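Long-range contacts in structural protein ORF273 (Acidianus two-tailed virus, PDB 4ART), which is a structural protein of the virion whose molecular role is not known, built on a fold that withstands heat and acid: residues Arg82-Ile87 against Asn130-Pro135; Phe90-Val95 against Lys138-Ala143; Leu155-Tyr160 against Val249-Lys254. All coordinates share one frame; numbering follows the deposited sequence.

Contact 1 of 3, residues Arg82-Ile87 against Asn130-Pro135; sequences RSANDI and NEVPTP
The flat amide of Asn-85 meets the ring of Pro-135 through its oxygen. Asn-85 OD1 lies 3.4 Å from Pro-135 CG. The neighbouring ring atom, Pro-135 CD, is 3.5 Å from the same oxygen. The amide therefore touches the ring's methylene groups with its carbonyl end. A chi1 of -58° sets Asn-85 CG opposite its own carbonyl carbon and brings the amide round to the proline. The peptide carbonyl of Pro-133 points its oxygen at a methyl: Pro-133 O is 3.3 Å from Ala-84 CB. The CA-CB bond of Ala-84 points at the 130-135 loop. Its methyl also touches a branch of Val-132, with CB and CG1 3.9 Å apart.

Two loops meet here at the surface, beside the ends of sheet strands. Residues 82-87 lead from helix 70-78 into strand 87-96, and their middle, 84-86, makes a short 3-10 turn. An ST turn starts it: Asn-85 N gives a hydrogen bond of 3.0 Å to Ser-83 OG. Residues 130-135 form an irregular run before strand 139-146.

The more buried end is apolar. The methyl of Thr-134 packs on Ile-87, with CG2 3.5 Å from Ile-87 CB and 3.6 Å from Ile-87 CG2. With CG2 anti to the backbone N, the methyl is the branch of Thr-134 that meets Ile-87; it also lies 3.7 Å from Ala-84 O. Between the segments themselves the touch is van der Waals. Just past the 130-135 segment, Asn-136 ND2 donates to Asn-85 O and ties the two loops together. Thr-134 N is held by Glu-122 OE1. Farther along, Glu-131 OE2 is hydrogen-bonded to Ser-227 OG of the second subunit.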
loop_
_atom_site.group_PDB
_atom_site.type_symbol
_atom_site.label_atom_id
_atom_site.label_comp_id
_atom_site.label_asym_id
_atom_site.label_seq_id
_atom_site.Cartn_x
_atom_site.Cartn_y
_atom_site.Cartn_z
ATOM N N ARG A 82 -13.939 8.339 -26.190
ATOM C CA ARG A 82 -14.210 9.153 -25.003
ATOM C C ARG A 82 -13.106 10.202 -24.802
ATOM O O ARG A 82 -12.014 10.046 -25.335
ATOM C CB ARG A 82 -14.331 8.260 -23.745
ATOM C CG ARG A 82 -15.481 7.259 -23.762
ATOM C CD ARG A 82 -16.811 7.886 -23.412
ATOM N NE ARG A 82 -17.896 6.920 -23.566
ATOM C CZ ARG A 82 -19.153 7.138 -23.209
ATOM N NH1 ARG A 82 -19.502 8.295 -22.656
ATOM N NH2 ARG A 82 -20.073 6.200 -23.392
ATOM N N SER A 83 -13.379 11.259 -24.023
ATOM C CA SER A 83 -12.386 12.292 -23.752
ATOM C C SER A 83 -11.995 12.357 -22.293
ATOM O O SER A 83 -12.852 12.451 -21.406
ATOM C CB SER A 83 -12.870 13.661 -24.204
ATOM O OG SER A 83 -11.927 14.647 -23.816
ATOM N N ALA A 84 -10.687 12.443 -22.065
ATOM C CA ALA A 84 -10.111 12.587 -20.731
ATOM C C ALA A 84 -10.554 13.942 -20.115
ATOM O O ALA A 84 -10.561 14.084 -18.895
ATOM C CB ALA A 84 -8.575 12.477 -20.797
ATOM N N ASN A 85 -11.017 14.888 -20.972
ATOM C CA ASN A 85 -11.494 16.213 -20.563
ATOM C C ASN A 85 -12.822 16.154 -19.823
ATOM O O ASN A 85 -13.112 17.038 -19.032
ATOM C CB ASN A 85 -11.574 17.171 -21.757
ATOM C CG ASN A 85 -10.254 17.358 -22.464
ATOM O OD1 ASN A 85 -9.194 17.521 -21.847
ATOM N ND2 ASN A 85 -10.284 17.316 -23.788
ATOM N N ASP A 86 -13.587 15.082 -20.037
ATOM C CA ASP A 86 -14.889 14.853 -19.396
ATOM C C ASP A 86 -14.810 14.303 -17.968
ATOM O O ASP A 86 -15.822 14.270 -17.276
ATOM C CB ASP A 86 -15.740 13.933 -20.297
ATOM C CG ASP A 86 -16.151 14.553 -21.621
ATOM O OD1 ASP A 86 -16.468 15.770 -21.640
ATOM O OD2 ASP A 86 -16.191 13.823 -22.625
ATOM N N ILE A 87 -13.621 13.833 -17.538
ATOM C CA ILE A 87 -13.418 13.275 -16.197
ATOM C C ILE A 87 -13.533 14.377 -15.146
ATOM O O ILE A 87 -12.785 15.360 -15.190
ATOM C CB ILE A 87 -12.089 12.477 -16.094
ATOM C CG1 ILE A 87 -12.090 11.301 -17.080
ATOM C CG2 ILE A 87 -11.847 11.996 -14.631
ATOM C CD1 ILE A 87 -10.750 10.735 -17.400
ATOM N N ASN A 130 4.730 12.224 -22.148
ATOM C CA ASN A 130 3.735 11.998 -23.198
ATOM C C ASN A 130 2.386 11.461 -22.714
ATOM O O ASN A 130 1.563 11.043 -23.536
ATOM C CB ASN A 130 4.303 11.228 -24.406
ATOM C CG ASN A 130 5.371 11.999 -25.145
ATOM O OD1 ASN A 130 5.108 12.795 -26.069
ATOM N ND2 ASN A 130 6.614 11.827 -24.712
ATOM N N GLU A 131 2.134 11.534 -21.409
ATOM C CA GLU A 131 0.881 11.069 -20.810
ATOM C C GLU A 131 -0.337 11.974 -21.041
ATOM O O GLU A 131 -0.203 13.199 -21.066
ATOM C CB GLU A 131 1.069 10.723 -19.328
ATOM C CG GLU A 131 2.023 9.557 -19.088
ATOM C CD GLU A 131 1.881 8.336 -19.985
ATOM O OE1 GLU A 131 0.838 7.649 -19.887
ATOM O OE2 GLU A 131 2.809 8.070 -20.786
ATOM N N VAL A 132 -1.527 11.348 -21.194
ATOM C CA VAL A 132 -2.806 11.991 -21.502
ATOM C C VAL A 132 -3.315 12.720 -20.264
ATOM O O VAL A 132 -3.557 12.086 -19.240
ATOM C CB VAL A 132 -3.857 11.029 -22.150
ATOM C CG1 VAL A 132 -5.140 11.770 -22.525
ATOM C CG2 VAL A 132 -3.280 10.314 -23.374
ATOM N N PRO A 133 -3.419 14.063 -20.326
ATOM C CA PRO A 133 -3.847 14.813 -19.137
ATOM C C PRO A 133 -5.345 14.705 -18.826
ATOM O O PRO A 133 -6.155 14.478 -19.730
ATOM C CB PRO A 133 -3.417 16.249 -19.472
ATOM C CG PRO A 133 -3.513 16.332 -20.957
ATOM C CD PRO A 133 -3.114 14.968 -21.460
ATOM N N THR A 134 -5.706 14.916 -17.546
ATOM C CA THR A 134 -7.098 14.952 -17.021
ATOM C C THR A 134 -7.228 16.364 -16.404
ATOM O O THR A 134 -7.088 16.543 -15.181
ATOM C CB THR A 134 -7.333 13.785 -16.033
ATOM O OG1 THR A 134 -6.807 12.577 -16.599
ATOM C CG2 THR A 134 -8.753 13.581 -15.664
ATOM N N PRO A 135 -7.379 17.399 -17.269
ATOM C CA PRO A 135 -7.354 18.772 -16.757
ATOM C C PRO A 135 -8.551 19.263 -15.967
ATOM O O PRO A 135 -8.396 20.269 -15.283
ATOM C CB PRO A 135 -7.139 19.610 -18.031
ATOM C CG PRO A 135 -7.806 18.835 -19.077
ATOM C CD PRO A 135 -7.509 17.394 -18.743
#

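Contact 2 of 3, residues Phe90-Val95 against Lys138-Ala143; sequences FVETDV and KYYIHA
Residues Phe-90 to Asp-94 pair in parallel with Tyr-139 to Ala-143 in the middle of the mixed sheet. Helices 99-108 and 113-123 lie in the connection, making a beta-alpha-beta crossover. Five backbone hydrogen bonds join the strands, from Phe-90 N to Tyr-139 O at one end to Asp-94 N to Ala-143 O at the other. The shortest, Ile-141 N to Phe-90 O, is 2.7 Å.

On the face carrying Phe-90, Glu-92, Tyr-140 and His-142, polar side chains of the two strands bond to each other. Phe-90 and Tyr-140 lie side by side, with Phe-90 CD2 3.7 Å from Tyr-140 CD1. The Tyr-140 hydroxyl donates to Glu-92 OE1 over 2.7 Å. It comes from above the carboxylate plane, which stands 89° from the ring. The extended Glu-92 chain, with chi1 173°, brings the acid to that hydroxyl. His-142 NE2 donates close to its ring plane to Asp-94 OD2, 2.7 Å away, and meets it from above the carboxylate, 56° out of plane. On the other face, Val-91 CG2 touches Ile-141 CB at 4.2 Å, and helix 23-44 covers this side through Val-35.

In the next shell, Phe-119 of helix 113-123 meets Phe-90 edge-to-face, and Pro-111 touches Tyr-140. If both nitrogens of His-142 carry hydrogen, as their partners suggest, the imidazole would be positively charged. The outer partner is Gly-109 O, which takes a weak hydrogen bond from His-142 ND1.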
loop_
_atom_site.group_PDB
_atom_site.type_symbol
_atom_site.label_atom_id
_atom_site.label_comp_id
_atom_site.label_asym_id
_atom_site.label_seq_id
_atom_site.Cartn_x
_atom_site.Cartn_y
_atom_site.Cartn_z
ATOM N N PHE A 90 -12.202 11.050 -9.770
ATOM C CA PHE A 90 -11.476 9.777 -9.825
ATOM C C PHE A 90 -11.852 9.003 -8.562
ATOM O O PHE A 90 -11.842 9.567 -7.483
ATOM C CB PHE A 90 -9.963 10.019 -9.903
ATOM C CG PHE A 90 -9.116 8.773 -9.856
ATOM C CD1 PHE A 90 -9.074 7.900 -10.935
ATOM C CD2 PHE A 90 -8.352 8.477 -8.739
ATOM C CE1 PHE A 90 -8.281 6.749 -10.894
ATOM C CE2 PHE A 90 -7.565 7.330 -8.694
ATOM C CZ PHE A 90 -7.509 6.479 -9.780
ATOM N N VAL A 91 -12.242 7.736 -8.711
ATOM C CA VAL A 91 -12.685 6.902 -7.598
ATOM C C VAL A 91 -11.703 5.748 -7.400
ATOM O O VAL A 91 -11.412 5.024 -8.336
ATOM C CB VAL A 91 -14.130 6.359 -7.802
ATOM C CG1 VAL A 91 -14.638 5.637 -6.556
ATOM C CG2 VAL A 91 -15.093 7.451 -8.220
ATOM N N GLU A 92 -11.218 5.581 -6.162
ATOM C CA GLU A 92 -10.370 4.470 -5.757
ATOM C C GLU A 92 -11.164 3.667 -4.715
ATOM O O GLU A 92 -11.521 4.191 -3.654
ATOM C CB GLU A 92 -9.032 4.970 -5.188
ATOM C CG GLU A 92 -8.158 3.881 -4.592
ATOM C CD GLU A 92 -6.713 4.254 -4.302
ATOM O OE1 GLU A 92 -6.358 5.451 -4.408
ATOM O OE2 GLU A 92 -5.933 3.336 -3.958
ATOM N N THR A 93 -11.437 2.402 -5.023
ATOM C CA THR A 93 -12.163 1.513 -4.128
ATOM C C THR A 93 -11.218 0.512 -3.466
ATOM O O THR A 93 -10.480 -0.196 -4.148
ATOM C CB THR A 93 -13.312 0.840 -4.865
ATOM O OG1 THR A 93 -14.059 1.854 -5.532
ATOM C CG2 THR A 93 -14.219 0.046 -3.937
ATOM N N ASP A 94 -11.223 0.498 -2.125
ATOM C CA ASP A 94 -10.448 -0.456 -1.324
ATOM C C ASP A 94 -11.493 -1.378 -0.712
ATOM O O ASP A 94 -12.604 -0.928 -0.355
ATOM C CB ASP A 94 -9.687 0.247 -0.178
ATOM C CG ASP A 94 -8.307 0.787 -0.493
ATOM O OD1 ASP A 94 -7.669 0.274 -1.440
ATOM O OD2 ASP A 94 -7.827 1.666 0.267
ATOM N N VAL A 95 -11.143 -2.646 -0.570
ATOM C CA VAL A 95 -12.009 -3.655 0.016
ATOM C C VAL A 95 -11.300 -4.211 1.247
ATOM O O VAL A 95 -10.114 -4.527 1.196
ATOM C CB VAL A 95 -12.427 -4.717 -1.030
ATOM C CG1 VAL A 95 -12.839 -6.031 -0.381
ATOM C CG2 VAL A 95 -13.541 -4.178 -1.928
ATOM N N LYS A 138 -11.976 17.537 -10.509
ATOM C CA LYS A 138 -12.180 18.361 -9.313
ATOM C C LYS A 138 -12.038 17.522 -8.036
ATOM O O LYS A 138 -11.502 18.006 -7.038
ATOM C CB LYS A 138 -13.550 19.044 -9.360
ATOM C CG LYS A 138 -13.759 20.119 -8.283
ATOM C CD LYS A 138 -15.094 20.807 -8.446
ATOM C CE LYS A 138 -15.425 21.768 -7.335
ATOM N NZ LYS A 138 -14.768 23.087 -7.540
ATOM N N TYR A 139 -12.511 16.263 -8.068
ATOM C CA TYR A 139 -12.537 15.423 -6.881
ATOM C C TYR A 139 -11.806 14.124 -6.941
ATOM O O TYR A 139 -11.742 13.463 -7.978
ATOM C CB TYR A 139 -13.992 15.133 -6.473
ATOM C CG TYR A 139 -14.793 16.361 -6.077
ATOM C CD1 TYR A 139 -14.695 16.897 -4.802
ATOM C CD2 TYR A 139 -15.706 16.937 -6.960
ATOM C CE1 TYR A 139 -15.464 17.999 -4.418
ATOM C CE2 TYR A 139 -16.474 18.046 -6.594
ATOM C CZ TYR A 139 -16.345 18.578 -5.321
ATOM O OH TYR A 139 -17.080 19.680 -4.927
ATOM N N TYR A 140 -11.260 13.752 -5.783
ATOM C CA TYR A 140 -10.664 12.455 -5.566
ATOM C C TYR A 140 -11.583 11.747 -4.568
ATOM O O TYR A 140 -11.880 12.291 -3.505
ATOM C CB TYR A 140 -9.207 12.525 -5.050
ATOM C CG TYR A 140 -8.740 11.166 -4.548
ATOM C CD1 TYR A 140 -8.291 10.196 -5.426
ATOM C CD2 TYR A 140 -8.860 10.817 -3.203
ATOM C CE1 TYR A 140 -7.937 8.919 -4.975
ATOM C CE2 TYR A 140 -8.537 9.543 -2.746
ATOM C CZ TYR A 140 -8.058 8.601 -3.629
ATOM O OH TYR A 140 -7.697 7.378 -3.111
ATOM N N ILE A 141 -12.051 10.547 -4.929
ATOM C CA ILE A 141 -12.984 9.802 -4.067
ATOM C C ILE A 141 -12.378 8.473 -3.634
ATOM O O ILE A 141 -11.922 7.691 -4.460
ATOM C CB ILE A 141 -14.383 9.616 -4.742
ATOM C CG1 ILE A 141 -14.966 10.965 -5.198
ATOM C CG2 ILE A 141 -15.342 8.857 -3.835
ATOM C CD1 ILE A 141 -16.334 10.880 -5.953
ATOM N N HIS A 142 -12.386 8.232 -2.333
ATOM C CA HIS A 142 -11.923 6.983 -1.765
ATOM C C HIS A 142 -13.111 6.283 -1.165
ATOM O O HIS A 142 -13.721 6.818 -0.236
ATOM C CB HIS A 142 -10.822 7.214 -0.717
ATOM C CG HIS A 142 -10.177 5.929 -0.232
ATOM N ND1 HIS A 142 -9.524 5.879 0.970
ATOM C CD2 HIS A 142 -10.057 4.706 -0.830
ATOM C CE1 HIS A 142 -9.062 4.637 1.097
ATOM N NE2 HIS A 142 -9.357 3.890 0.049
ATOM N N ALA A 143 -13.501 5.141 -1.766
ATOM C CA ALA A 143 -14.616 4.310 -1.310
ATOM C C ALA A 143 -14.045 3.092 -0.622
ATOM O O ALA A 143 -13.130 2.480 -1.147
ATOM C CB ALA A 143 -15.500 3.898 -2.475
#

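Contact 3 of 3, residues Leu155-Tyr160 against Val249-Lys254; sequences LAVNIY and VCYEWK
Tyr-251 packs beside Leu-155 and can be followed from backbone to hydroxyl. Its CB lies 4.0 Å from Leu-155 O. A chi1 of -50° puts CG opposite the tyrosine's carbonyl carbon, and the ring then runs alongside the leucine, pointing the same way. The first ring atom to touch is CD1, 3.7 Å from Leu-155 CD2. Next comes CE1, which meets Val-157 CG2 at 3.9 Å. This methyl sits at the ring edge, near its plane. At the tip, the hydroxyl is hydrogen-bonded to Asp-33 OD1 of helix 23-44. The tyrosine thus spans from the sheet to the helix packed on it.

The backbones behind these side chains form an antiparallel pair within the seven-stranded sheet. Leu-155 with Tyr-251 and Val-157 with Val-249 are hydrogen-bonded pairs. Each makes two bonds, of which Val-157 N to Val-249 O is the shortest at 2.7 Å. Ala-156 and Cys-250 make the non-hydrogen-bonded pair between them. Their side chains lie on the face away from Tyr-251, with Ala-156 CB 4.0 Å from Cys-250 SG. That sulfur is bonded to Cys-263, just beyond strand 258-261. Phe-258 of the same strand touches both Leu-155 and Tyr-251.

Hydrogen bonds, apolar packing and a covalent link therefore coincide at one place in the sheet. The disulfide does not depend on the ionisation of side chains, and it ties strand 247-253 to the last part of the modelled chain. This is consistent with a protein that stays folded in hot acid.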
loop_
_atom_site.group_PDB
_atom_site.type_symbol
_atom_site.label_atom_id
_atom_site.label_comp_id
_atom_site.label_asym_id
_atom_site.label_seq_id
_atom_site.Cartn_x
_atom_site.Cartn_y
_atom_site.Cartn_z
ATOM N N LEU A 155 -20.177 0.425 3.580
ATOM C CA LEU A 155 -19.534 1.270 2.582
ATOM C C LEU A 155 -19.350 2.646 3.174
ATOM O O LEU A 155 -20.245 3.157 3.829
ATOM C CB LEU A 155 -20.359 1.347 1.259
ATOM C CG LEU A 155 -19.950 2.416 0.204
ATOM C CD1 LEU A 155 -18.552 2.171 -0.355
ATOM C CD2 LEU A 155 -20.957 2.500 -0.926
ATOM N N ALA A 156 -18.161 3.221 2.979
ATOM C CA ALA A 156 -17.834 4.580 3.375
ATOM C C ALA A 156 -17.249 5.259 2.149
ATOM O O ALA A 156 -16.403 4.691 1.463
ATOM C CB ALA A 156 -16.838 4.596 4.513
ATOM N N VAL A 157 -17.780 6.420 1.816
ATOM C CA VAL A 157 -17.337 7.162 0.643
ATOM C C VAL A 157 -16.759 8.482 1.185
ATOM O O VAL A 157 -17.476 9.228 1.863
ATOM C CB VAL A 157 -18.504 7.422 -0.350
ATOM C CG1 VAL A 157 -18.012 8.165 -1.593
ATOM C CG2 VAL A 157 -19.255 6.142 -0.727
ATOM N N ASN A 158 -15.482 8.750 0.880
ATOM C CA ASN A 158 -14.741 9.966 1.272
ATOM C C ASN A 158 -14.427 10.799 0.044
ATOM O O ASN A 158 -13.719 10.336 -0.833
ATOM C CB ASN A 158 -13.425 9.593 2.002
ATOM C CG ASN A 158 -13.676 9.009 3.370
ATOM O OD1 ASN A 158 -14.478 9.501 4.124
ATOM N ND2 ASN A 158 -13.294 7.772 3.595
ATOM N N ILE A 159 -14.934 12.037 -0.000
ATOM C CA ILE A 159 -14.748 12.947 -1.120
ATOM C C ILE A 159 -13.789 14.075 -0.775
ATOM O O ILE A 159 -14.063 14.892 0.103
ATOM C CB ILE A 159 -16.119 13.435 -1.656
ATOM C CG1 ILE A 159 -17.011 12.226 -2.042
ATOM C CG2 ILE A 159 -15.907 14.360 -2.820
ATOM C CD1 ILE A 159 -18.424 12.535 -2.167
ATOM N N TYR A 160 -12.685 14.156 -1.522
ATOM C CA TYR A 160 -11.652 15.183 -1.322
ATOM C C TYR A 160 -11.643 16.110 -2.511
ATOM O O TYR A 160 -11.665 15.654 -3.648
ATOM C CB TYR A 160 -10.253 14.521 -1.216
ATOM C CG TYR A 160 -10.108 13.514 -0.091
ATOM C CD1 TYR A 160 -10.470 12.183 -0.269
ATOM C CD2 TYR A 160 -9.648 13.905 1.170
ATOM C CE1 TYR A 160 -10.375 11.264 0.773
ATOM C CE2 TYR A 160 -9.527 12.992 2.209
ATOM C CZ TYR A 160 -9.904 11.676 2.012
ATOM O OH TYR A 160 -9.748 10.778 3.034
ATOM N N VAL A 249 -19.669 10.002 3.394
ATOM C CA VAL A 249 -21.024 9.390 3.344
ATOM C C VAL A 249 -20.912 7.890 3.599
ATOM O O VAL A 249 -20.064 7.234 2.986
ATOM C CB VAL A 249 -21.854 9.729 2.063
ATOM C CG1 VAL A 249 -23.269 9.173 2.134
ATOM C CG2 VAL A 249 -21.888 11.222 1.804
ATOM N N CYS A 250 -21.756 7.360 4.519
ATOM C CA CYS A 250 -21.728 5.964 4.940
ATOM C C CYS A 250 -23.026 5.217 4.722
ATOM O O CYS A 250 -24.091 5.817 4.631
ATOM C CB CYS A 250 -21.201 5.806 6.364
ATOM S SG CYS A 250 -19.602 6.589 6.651
ATOM N N TYR A 251 -22.909 3.900 4.532
ATOM C CA TYR A 251 -24.006 2.994 4.204
ATOM C C TYR A 251 -23.792 1.622 4.829
ATOM O O TYR A 251 -22.650 1.199 5.039
ATOM C CB TYR A 251 -24.075 2.781 2.681
ATOM C CG TYR A 251 -24.068 4.034 1.833
ATOM C CD1 TYR A 251 -22.866 4.634 1.443
ATOM C CD2 TYR A 251 -25.260 4.587 1.363
ATOM C CE1 TYR A 251 -22.855 5.753 0.614
ATOM C CE2 TYR A 251 -25.262 5.733 0.573
ATOM C CZ TYR A 251 -24.056 6.285 0.166
ATOM O OH TYR A 251 -24.077 7.383 -0.651
ATOM N N GLU A 252 -24.898 0.931 5.138
ATOM C CA GLU A 252 -24.859 -0.431 5.662
ATOM C C GLU A 252 -25.538 -1.343 4.658
ATOM O O GLU A 252 -26.546 -0.947 4.068
ATOM C CB GLU A 252 -25.503 -0.537 7.048
ATOM C CG GLU A 252 -26.967 -0.143 7.098
ATOM C CD GLU A 252 -27.699 -0.461 8.386
ATOM O OE1 GLU A 252 -27.093 -1.083 9.290
ATOM O OE2 GLU A 252 -28.893 -0.094 8.482
ATOM N N TRP A 253 -24.964 -2.531 4.424
ATOM C CA TRP A 253 -25.544 -3.519 3.520
ATOM C C TRP A 253 -26.624 -4.250 4.290
ATOM O O TRP A 253 -26.334 -4.887 5.308
ATOM C CB TRP A 253 -24.490 -4.500 3.021
ATOM C CG TRP A 253 -24.991 -5.417 1.947
ATOM C CD1 TRP A 253 -25.385 -6.715 2.092
ATOM C CD2 TRP A 253 -25.174 -5.092 0.564
ATOM N NE1 TRP A 253 -25.773 -7.231 0.877
ATOM C CE2 TRP A 253 -25.660 -6.254 -0.078
ATOM C CE3 TRP A 253 -24.977 -3.927 -0.199
ATOM C CZ2 TRP A 253 -25.945 -6.288 -1.450
ATOM C CZ3 TRP A 253 -25.271 -3.955 -1.553
ATOM C CH2 TRP A 253 -25.752 -5.124 -2.167
ATOM N N LYS A 254 -27.874 -4.099 3.852
ATOM C CA LYS A 254 -28.995 -4.725 4.526
ATOM C C LYS A 254 -30.026 -5.171 3.516
ATOM O O LYS A 254 -30.683 -4.330 2.888
ATOM C CB LYS A 254 -29.608 -3.785 5.586
ATOM C CG LYS A 254 -30.453 -4.507 6.643
ATOM C CD LYS A 254 -30.825 -3.598 7.820
ATOM C CE LYS A 254 -32.269 -3.157 7.792
ATOM N NZ LYS A 254 -32.558 -2.152 8.849
#

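Contacts 2 and 3 belong to one sheet, with centres 11 Å apart. Strands 139-146 and 154-161 are neighbours and join them: Tyr-140 O to Tyr-160 N and His-142 O to Asn-158 N are probable hydrogen bonds of 2.8 Å. The ring of Tyr-139 also packs on Ile-159. Contact 1 involves the loops leading into the two strands of contact 2, and its centre is about 17 Å from that of contact 2. Segments of these two contacts alternate along the chain. Contacts 1 and 3 do not touch: their centres are about 27 Å apart and their nearest atoms about 12 Å. The contacts run from the surface loops through the sheet centre to its disulfide-linked side.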